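Lmo0131 protein (Listeria monocytogenes, PDB 4Q6J) is of unknown function but, as a TIM-barrel EAL-domain protein, may act as a phosphodiesterase specific for cyclic guanylate. Local coordinates at residues B[123-128]-B[174-179]; B[152-157]-B[161-166]. All coordinates share one frame; numbering follows the deposited sequence.

Both contacts are buried, yet they sit at different depths of the barrel. The centre of contact 1 lies about 5 Å from the centre of the chain, where acidic and basic side chains of strands 122-127 and 174-177 meet; a salt bridge and a bridging water link the strands, and an ethanediol, probably from the crystallisation liquor, sits alongside. Contact 2, its centre about 12 Å from that of the chain, packs strand 151-154 and its following loop against helix 163-169 through methyl, methylene and ring groups. Strand 151-154 lies between the two strands of contact 1 in the sheet, and contact 2 is nested within the chain loop that contact 1 closes. Ser-153 OG joins the sites directly, bonding to Glu-123 OE2 at 2.7 Å.

Contact 1. Residues B[123-128]-B[174-179]. With EDO (1,2-ethanediol), chain N.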
ATOM      1  N   GLU B 123     -16.296  18.484 -14.877  1.00 12.80           N
ATOM      2  CA  GLU B 123     -15.715  18.222 -13.570  1.00 10.12           C
ATOM      3  C   GLU B 123     -14.643  17.121 -13.715  1.00 12.15           C
ATOM      4  O   GLU B 123     -14.911  16.061 -14.254  1.00 12.44           O
ATOM      5  CB  GLU B 123     -16.821  17.787 -12.608  1.00 10.14           C
ATOM      6  CG  GLU B 123     -16.332  17.223 -11.305  1.00 14.51           C
ATOM      7  CD  GLU B 123     -17.512  16.831 -10.388  1.00 16.76           C
ATOM      8  OE1 GLU B 123     -18.471  17.623 -10.321  1.00 16.71           O
ATOM      9  OE2 GLU B 123     -17.501  15.747  -9.759  1.00 13.81           O
ATOM     10  N   ILE B 124     -13.425  17.420 -13.280  1.00 11.25           N
ATOM     11  CA  ILE B 124     -12.391  16.403 -13.141  1.00 12.15           C
ATOM     12  C   ILE B 124     -12.528  15.814 -11.761  1.00 10.20           C
ATOM     13  O   ILE B 124     -12.396  16.521 -10.777  1.00 11.92           O
ATOM     14  CB  ILE B 124     -10.982  16.988 -13.280  1.00 12.17           C
ATOM     15  CG1 ILE B 124     -10.718  17.428 -14.723  1.00 17.79           C
ATOM     16  CG2 ILE B 124      -9.925  15.992 -12.817  1.00 12.95           C
ATOM     17  CD1 ILE B 124      -9.382  18.116 -14.920  1.00 15.17           C
ATOM     18  N   GLU B 125     -12.821  14.518 -11.710  1.00 12.09           N
ATOM     19  CA  GLU B 125     -12.952  13.793 -10.461  1.00 10.78           C
ATOM     20  C   GLU B 125     -11.695  12.963 -10.222  1.00 13.75           C
ATOM     21  O   GLU B 125     -11.388  12.041 -10.970  1.00 17.10           O
ATOM     22  CB  GLU B 125     -14.187  12.902 -10.466  1.00 12.57           C
ATOM     23  CG  GLU B 125     -14.167  11.957  -9.297  1.00 13.14           C
ATOM     24  CD  GLU B 125     -15.404  11.108  -9.177  1.00 15.16           C
ATOM     25  OE1 GLU B 125     -16.410  11.395  -9.826  1.00 13.89           O
ATOM     26  OE2 GLU B 125     -15.378  10.133  -8.406  1.00 25.45           O
ATOM     27  N   ILE B 126     -10.950  13.312  -9.188  1.00 13.05           N
ATOM     28  CA  ILE B 126      -9.662  12.699  -8.915  1.00 13.30           C
ATOM     29  C   ILE B 126      -9.897  11.353  -8.239  1.00 15.32           C
ATOM     30  O   ILE B 126     -10.586  11.281  -7.216  1.00 15.65           O
ATOM     31  CB  ILE B 126      -8.758  13.615  -8.025  1.00 13.28           C
ATOM     32  CG1 ILE B 126      -8.636  15.011  -8.637  1.00  9.71           C
ATOM     33  CG2 ILE B 126      -7.386  12.972  -7.779  1.00 13.40           C
ATOM     34  CD1 ILE B 126      -8.075  16.017  -7.702  1.00 15.66           C
ATOM     35  N   ILE B 127      -9.357  10.296  -8.832  1.00 13.04           N
ATOM     36  CA  ILE B 127      -9.516   8.950  -8.310  1.00 13.90           C
ATOM     37  C   ILE B 127      -8.145   8.314  -7.993  1.00 19.65           C
ATOM     38  O   ILE B 127      -7.112   8.979  -8.126  1.00 18.62           O
ATOM     39  CB  ILE B 127     -10.385   8.043  -9.247  1.00 11.47           C
ATOM     40  CG1 ILE B 127      -9.693   7.757 -10.581  1.00 11.38           C
ATOM     41  CG2 ILE B 127     -11.734   8.637  -9.443  1.00 13.71           C
ATOM     42  CD1 ILE B 127     -10.231   6.540 -11.255  1.00 12.25           C
ATOM     43  N   GLU B 128      -8.138   7.056  -7.544  1.00 17.95           N
ATOM     44  CA  GLU B 128      -6.898   6.321  -7.293  1.00 17.01           C
ATOM     45  C   GLU B 128      -5.881   7.134  -6.503  1.00 21.91           C
ATOM     46  O   GLU B 128      -4.709   7.198  -6.846  1.00 24.58           O
ATOM     47  CB  GLU B 128      -6.329   5.784  -8.614  1.00 15.95           C
ATOM     48  CG  GLU B 128      -7.316   4.812  -9.234  1.00 20.37           C
ATOM     49  CD  GLU B 128      -6.936   4.281 -10.613  1.00 27.32           C
ATOM     50  OE1 GLU B 128      -5.806   4.504 -11.055  1.00 36.87           O
ATOM     51  OE2 GLU B 128      -7.777   3.626 -11.267  1.00 35.93           O
ATOM     52  N   ILE B 174     -15.455  20.036  -5.071  1.00 12.69           N
ATOM     53  CA  ILE B 174     -16.482  19.096  -4.631  1.00 12.87           C
ATOM     54  C   ILE B 174     -15.846  17.873  -3.963  1.00 11.74           C
ATOM     55  O   ILE B 174     -14.919  17.259  -4.486  1.00 10.53           O
ATOM     56  CB  ILE B 174     -17.377  18.638  -5.813  1.00 16.20           C
ATOM     57  CG1 ILE B 174     -18.205  19.800  -6.363  1.00 16.86           C
ATOM     58  CG2 ILE B 174     -18.275  17.486  -5.418  1.00 12.38           C
ATOM     59  CD1 ILE B 174     -18.047  19.951  -7.842  1.00 27.32           C
ATOM     60  N   VAL B 175     -16.343  17.561  -2.775  1.00 12.39           N
ATOM     61  CA  VAL B 175     -15.952  16.360  -2.061  1.00 11.44           C
ATOM     62  C   VAL B 175     -17.021  15.302  -2.249  1.00 11.42           C
ATOM     63  O   VAL B 175     -18.188  15.550  -1.967  1.00 10.05           O
ATOM     64  CB  VAL B 175     -15.793  16.642  -0.560  1.00 12.11           C
ATOM     65  CG1 VAL B 175     -15.825  15.344   0.248  1.00 14.52           C
ATOM     66  CG2 VAL B 175     -14.516  17.457  -0.311  1.00 14.34           C
ATOM     67  N   LYS B 176     -16.610  14.137  -2.729  1.00 10.51           N
ATOM     68  CA  LYS B 176     -17.504  13.014  -2.912  1.00 10.16           C
ATOM     69  C   LYS B 176     -17.204  11.954  -1.857  1.00 12.91           C
ATOM     70  O   LYS B 176     -16.043  11.691  -1.510  1.00 15.16           O
ATOM     71  CB  LYS B 176     -17.379  12.466  -4.336  1.00 14.26           C
ATOM     72  CG  LYS B 176     -17.462  13.591  -5.353  1.00 12.02           C
ATOM     73  CD  LYS B 176     -17.794  13.130  -6.754  1.00 19.01           C
ATOM     74  CE  LYS B 176     -19.207  12.576  -6.867  1.00 14.48           C
ATOM     75  NZ  LYS B 176     -19.304  11.650  -8.022  1.00 14.14           N
ATOM     76  N   THR B 177     -18.261  11.368  -1.321  1.00 11.12           N
ATOM     77  CA  THR B 177     -18.130  10.330  -0.311  1.00 12.66           C
ATOM     78  C   THR B 177     -18.708   9.039  -0.828  1.00 13.04           C
ATOM     79  O   THR B 177     -19.653   9.046  -1.599  1.00 14.06           O
ATOM     80  CB  THR B 177     -18.862  10.740   0.947  1.00 18.73           C
ATOM     81  OG1 THR B 177     -20.239  10.972   0.624  1.00 14.98           O
ATOM     82  CG2 THR B 177     -18.244  12.017   1.503  1.00 13.15           C
ATOM     83  N   ASP B 178     -18.139   7.918  -0.430  1.00 16.07           N
ATOM     84  CA  ASP B 178     -18.614   6.683  -1.008  1.00 19.28           C
ATOM     85  C   ASP B 178     -19.675   6.052  -0.122  1.00 15.72           C
ATOM     86  O   ASP B 178     -20.051   6.603   0.918  1.00 18.63           O
ATOM     87  CB  ASP B 178     -17.465   5.743  -1.405  1.00 37.76           C
ATOM     88  CG  ASP B 178     -16.790   5.103  -0.238  1.00 39.87           C
ATOM     89  OD1 ASP B 178     -17.280   4.054   0.220  1.00 53.48           O
ATOM     90  OD2 ASP B 178     -15.745   5.625   0.187  1.00 37.22           O
HETATM   91  N   MSE B 179     -20.192   4.910  -0.531  1.00 16.05           N
HETATM   92  CA  MSE B 179     -21.407   4.372   0.018  1.00 20.37           C
HETATM   93  C   MSE B 179     -21.315   4.076   1.502  1.00 14.32           C
HETATM   94  O   MSE B 179     -22.296   4.269   2.200  1.00 16.96           O
HETATM   95  CB  MSE B 179     -21.857   3.177  -0.810  1.00 24.61           C
HETATM   96  CG  MSE B 179     -21.403   1.843  -0.267  1.00 39.51           C
HETATM   97 SE   MSE B 179     -22.829   1.110   0.868  0.55 35.35          SE
HETATM   98  CE  MSE B 179     -22.920  -0.479  -0.289  1.00 54.98           C
TER
HETATM   99  C1  EDO N 303     -21.084  18.153  -7.935  1.00 29.97           C
HETATM  100  O1  EDO N 303     -20.272  17.108  -8.492  1.00 23.39           O
HETATM  101  C2  EDO N 303     -22.418  18.257  -8.656  1.00 33.55           C
HETATM  102  O2  EDO N 303     -23.225  17.109  -8.378  1.00 52.23           O
HETATM  103  O   HOH W   1     -19.020  13.387 -10.115  1.00 12.98           O
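Lys-176 reaches across to Glu-123 and Glu-125, and its side chain is the one to trace. From CB it sets off with CG next to its own backbone N, and a bend about CG-CD (chi3 67°) then turns the ammonium end to Glu-125 OE1. On the way, Lys-176 CD packs 3.8 Å from Glu-125 OE1 and 4.0 Å from Glu-123 OE2, so the aliphatic part of the lysine already lies against both acids. At the tip, Lys-176 NZ forms a salt bridge with Glu-125 OE1 at 3.4 Å, a weak hydrogen bond, the two side chains meeting at about a right angle. Its strongest polar partner is Glu-212 OE2, in a second salt bridge, and it also bonds to Gln-232 OE1.

These strands are next-but-one neighbours in the parallel part of a TIM barrel, with strand 151-154 between them; the side chains meet over that middle strand, whose Ser-153 touches Glu-125, Ile-174 and Lys-176. Their strand axes diverge by 48°, in keeping with a curled sheet.

One water ties the three charged groups together: it accepts from Lys-176 NZ at 2.7 Å and donates to Glu-123 OE2 at 2.8 Å and Glu-125 OE1 at 3.3 Å. Glu-123 reaches it fully stretched, CG opposite the backbone N (chi1 168°). The other carboxylate oxygen, Glu-123 OE1, lies 3.4 Å from the Ile-174 methyl CD1 and accepts a hydrogen bond of 2.6 Å from O1 of a 1,2-ethanediol, probably from the crystallisation liquor. The diol is also hydrogen-bonded to Lys-27 NZ, while Ile-174 packs against its C1.

Contact 2. Residues B[152-157]-B[161-166]; sequences VSMDDF and YSSLAY. With EDO (1,2-ethanediol), chain Q.
The Phe-157 ring takes the methylene of Ser-163 on one face: Ser-163 CB stands 3.8 Å from the ring centroid and 21° off its normal, a CH-pi contact shifted toward the CD2-CE2 rim. At the ring's edge, near its plane, Leu-164 CD2 approaches Phe-157 CZ to 3.9 Å. The second flat group, Tyr-166, has the backbone carbon of Ser-162 in plane at its edge, while Met-154 CE comes in obliquely.

Met-154, modelled as selenomethionine, lies against the helix start with its methyl end. Its CG sits between the backbone N and the carbonyl carbon (chi1 63°), and a bend about the CG-SE bond (chi3 -70°) carries Met-154 CE to 3.5 Å from Tyr-166 CB and 3.6 Å from Ser-163 O. Met-154 SE follows at 3.9 Å from Tyr-166 CB.

This is the first half of a beta-alpha-beta crossover: strand 151-154, helix 163-169, then strand 174-177. Phe-157, on the connecting loop, also touches Val-175 of the returning strand and packs against Leu-164 of a neighbouring subunit.

Ser-163 presents carbon to the ring and oxygen to the loop, where its OG bonds to Gly-158 N and to Arg-129 NH1. Arg-129 also takes the carbonyl oxygens of Asp-155 and Tyr-161 and makes a cation-pi contact with the Tyr-166 ring. Between the two segments themselves the attraction is thus dispersion and CH-pi contact, whereas the directional polar bonds around it include those of the serine hydroxyl and the arginine.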
ATOM      1  N   VAL B 152     -13.274  20.738 -10.075  1.00 10.95           N
ATOM      2  CA  VAL B 152     -12.436  19.645  -9.582  1.00 14.07           C
ATOM      3  C   VAL B 152     -13.039  18.981  -8.334  1.00 14.36           C
ATOM      4  O   VAL B 152     -13.349  19.642  -7.350  1.00 11.47           O
ATOM      5  CB  VAL B 152     -11.021  20.153  -9.239  1.00 12.56           C
ATOM      6  CG1 VAL B 152     -10.204  19.057  -8.540  1.00 12.99           C
ATOM      7  CG2 VAL B 152     -10.318  20.627 -10.500  1.00 11.53           C
ATOM      8  N   SER B 153     -13.245  17.673  -8.399  1.00 10.96           N
ATOM      9  CA  SER B 153     -13.729  16.948  -7.242  1.00 11.49           C
ATOM     10  C   SER B 153     -12.758  15.842  -6.870  1.00  9.55           C
ATOM     11  O   SER B 153     -11.817  15.583  -7.583  1.00 12.24           O
ATOM     12  CB  SER B 153     -15.109  16.359  -7.511  1.00 16.83           C
ATOM     13  OG  SER B 153     -15.060  15.464  -8.575  1.00 12.98           O
HETATM   14  N   MSE B 154     -12.996  15.181  -5.743  1.00 11.76           N
HETATM   15  CA  MSE B 154     -12.161  14.054  -5.329  1.00 12.24           C
HETATM   16  C   MSE B 154     -13.077  12.976  -4.803  1.00 10.03           C
HETATM   17  O   MSE B 154     -14.058  13.258  -4.123  1.00 11.85           O
HETATM   18  CB  MSE B 154     -11.130  14.481  -4.264  1.00 13.97           C
HETATM   19  CG  MSE B 154     -11.730  14.974  -2.978  1.00 15.87           C
HETATM   20 SE   MSE B 154     -10.448  15.543  -1.595  0.73 23.81          SE
HETATM   21  CE  MSE B 154      -9.741  13.737  -1.151  1.00 16.93           C
ATOM     22  N   ASP B 155     -12.760  11.734  -5.122  1.00 13.09           N
ATOM     23  CA  ASP B 155     -13.605  10.613  -4.708  1.00 14.87           C
ATOM     24  C   ASP B 155     -13.206  10.055  -3.339  1.00 17.46           C
ATOM     25  O   ASP B 155     -12.202  10.479  -2.763  1.00 17.29           O
ATOM     26  CB  ASP B 155     -13.546   9.505  -5.754  1.00 11.98           C
ATOM     27  CG  ASP B 155     -12.336   8.625  -5.592  1.00 17.38           C
ATOM     28  OD1 ASP B 155     -11.339   9.092  -4.993  1.00 25.26           O
ATOM     29  OD2 ASP B 155     -12.373   7.460  -6.067  1.00 21.86           O
ATOM     30  N   ASP B 156     -13.990   9.096  -2.847  1.00 20.12           N
ATOM     31  CA  ASP B 156     -13.579   8.219  -1.735  1.00 17.84           C
ATOM     32  C   ASP B 156     -13.170   8.992  -0.494  1.00 15.59           C
ATOM     33  O   ASP B 156     -12.247   8.586   0.185  1.00 15.38           O
ATOM     34  CB  ASP B 156     -12.369   7.349  -2.153  1.00 24.96           C
ATOM     35  CG  ASP B 156     -12.752   6.086  -2.948  1.00 32.69           C
ATOM     36  OD1 ASP B 156     -13.892   5.965  -3.437  1.00 40.60           O
ATOM     37  OD2 ASP B 156     -11.878   5.198  -3.084  1.00 33.36           O
ATOM     38  N   PHE B 157     -13.838  10.110  -0.197  1.00 12.34           N
ATOM     39  CA  PHE B 157     -13.281  10.945   0.839  1.00 15.03           C
ATOM     40  C   PHE B 157     -13.216  10.187   2.151  1.00 16.52           C
ATOM     41  O   PHE B 157     -14.191   9.760   2.718  1.00 16.90           O
ATOM     42  CB  PHE B 157     -14.021  12.282   1.041  1.00 14.43           C
ATOM     43  CG  PHE B 157     -13.334  13.180   2.038  1.00 13.99           C
ATOM     44  CD1 PHE B 157     -13.597  13.051   3.382  1.00 24.31           C
ATOM     45  CD2 PHE B 157     -12.357  14.061   1.644  1.00 15.00           C
ATOM     46  CE1 PHE B 157     -12.953  13.835   4.302  1.00 18.23           C
ATOM     47  CE2 PHE B 157     -11.698  14.841   2.571  1.00 18.11           C
ATOM     48  CZ  PHE B 157     -12.001  14.731   3.899  1.00 20.27           C
ATOM     49  N   TYR B 161      -6.581   7.415   0.195  1.00 37.49           N
ATOM     50  CA  TYR B 161      -5.379   7.843   0.819  1.00 49.95           C
ATOM     51  C   TYR B 161      -5.414   9.317   1.166  1.00 55.23           C
ATOM     52  O   TYR B 161      -5.752  10.152   0.354  1.00 76.73           O
ATOM     53  CB  TYR B 161      -4.253   7.577  -0.134  1.00 70.13           C
ATOM     54  CG  TYR B 161      -2.905   7.769   0.453  1.00 78.85           C
ATOM     55  CD1 TYR B 161      -2.093   8.808   0.039  1.00 88.88           C
ATOM     56  CD2 TYR B 161      -2.436   6.917   1.422  1.00 72.38           C
ATOM     57  CE1 TYR B 161      -0.844   8.991   0.586  1.00 81.63           C
ATOM     58  CE2 TYR B 161      -1.189   7.082   1.959  1.00 79.65           C
ATOM     59  CZ  TYR B 161      -0.402   8.116   1.538  1.00 73.86           C
ATOM     60  OH  TYR B 161       0.830   8.262   2.096  1.00 73.75           O
ATOM     61  N   SER B 162      -5.041   9.638   2.389  1.00 37.09           N
ATOM     62  CA  SER B 162      -4.672  10.995   2.771  1.00 18.07           C
ATOM     63  C   SER B 162      -5.666  12.013   2.222  1.00 23.24           C
ATOM     64  O   SER B 162      -5.282  12.962   1.539  1.00 20.39           O
ATOM     65  CB  SER B 162      -3.260  11.323   2.284  1.00 33.49           C
ATOM     66  OG  SER B 162      -2.291  10.976   3.258  1.00 33.70           O
ATOM     67  N   SER B 163      -6.943  11.808   2.524  1.00 18.44           N
ATOM     68  CA  SER B 163      -7.997  12.659   2.002  1.00 13.69           C
ATOM     69  C   SER B 163      -7.859  14.081   2.522  1.00 12.20           C
ATOM     70  O   SER B 163      -8.189  15.030   1.846  1.00 15.22           O
ATOM     71  CB  SER B 163      -9.365  12.080   2.373  1.00 21.16           C
ATOM     72  OG  SER B 163      -9.485  10.774   1.875  1.00 15.26           O
ATOM     73  N   LEU B 164      -7.439  14.214   3.761  1.00 14.45           N
ATOM     74  CA  LEU B 164      -7.268  15.536   4.343  1.00 18.93           C
ATOM     75  C   LEU B 164      -6.187  16.373   3.676  1.00 15.67           C
ATOM     76  O   LEU B 164      -6.316  17.575   3.588  1.00 16.47           O
ATOM     77  CB  LEU B 164      -7.065  15.466   5.853  1.00 16.41           C
ATOM     78  CG  LEU B 164      -8.390  15.367   6.590  1.00 16.63           C
ATOM     79  CD1 LEU B 164      -8.140  15.402   8.086  1.00 19.19           C
ATOM     80  CD2 LEU B 164      -9.358  16.463   6.206  1.00 18.54           C
ATOM     81  N   ALA B 165      -5.108  15.719   3.252  1.00 15.56           N
ATOM     82  CA  ALA B 165      -4.007  16.394   2.569  1.00 15.80           C
ATOM     83  C   ALA B 165      -4.396  16.802   1.154  1.00 17.69           C
ATOM     84  O   ALA B 165      -4.028  17.869   0.688  1.00 16.62           O
ATOM     85  CB  ALA B 165      -2.812  15.534   2.532  1.00 14.91           C
ATOM     86  N   TYR B 166      -5.132  15.940   0.469  1.00 19.07           N
ATOM     87  CA  TYR B 166      -5.742  16.324  -0.791  1.00 17.49           C
ATOM     88  C   TYR B 166      -6.583  17.578  -0.632  1.00 13.81           C
ATOM     89  O   TYR B 166      -6.487  18.535  -1.401  1.00 19.44           O
ATOM     90  CB  TYR B 166      -6.613  15.193  -1.315  1.00 17.66           C
ATOM     91  CG  TYR B 166      -5.827  14.184  -2.084  1.00 18.97           C
ATOM     92  CD1 TYR B 166      -5.177  13.143  -1.446  1.00 26.74           C
ATOM     93  CD2 TYR B 166      -5.721  14.267  -3.454  1.00 31.63           C
ATOM     94  CE1 TYR B 166      -4.444  12.200  -2.178  1.00 33.84           C
ATOM     95  CE2 TYR B 166      -4.984  13.344  -4.190  1.00 30.78           C
ATOM     96  CZ  TYR B 166      -4.346  12.316  -3.561  1.00 32.94           C
ATOM     97  OH  TYR B 166      -3.627  11.393  -4.312  1.00 41.56           O
TER
HETATM   98  C1  EDO Q 306     -11.273   3.641  -8.284  1.00 35.58           C
HETATM   99  O1  EDO Q 306     -12.326   4.596  -8.475  1.00 42.83           O
HETATM  100  C2  EDO Q 306     -10.967   3.476  -6.804  1.00 36.64           C
HETATM  101  O2  EDO Q 306     -10.396   4.681  -6.306  1.00 36.03           O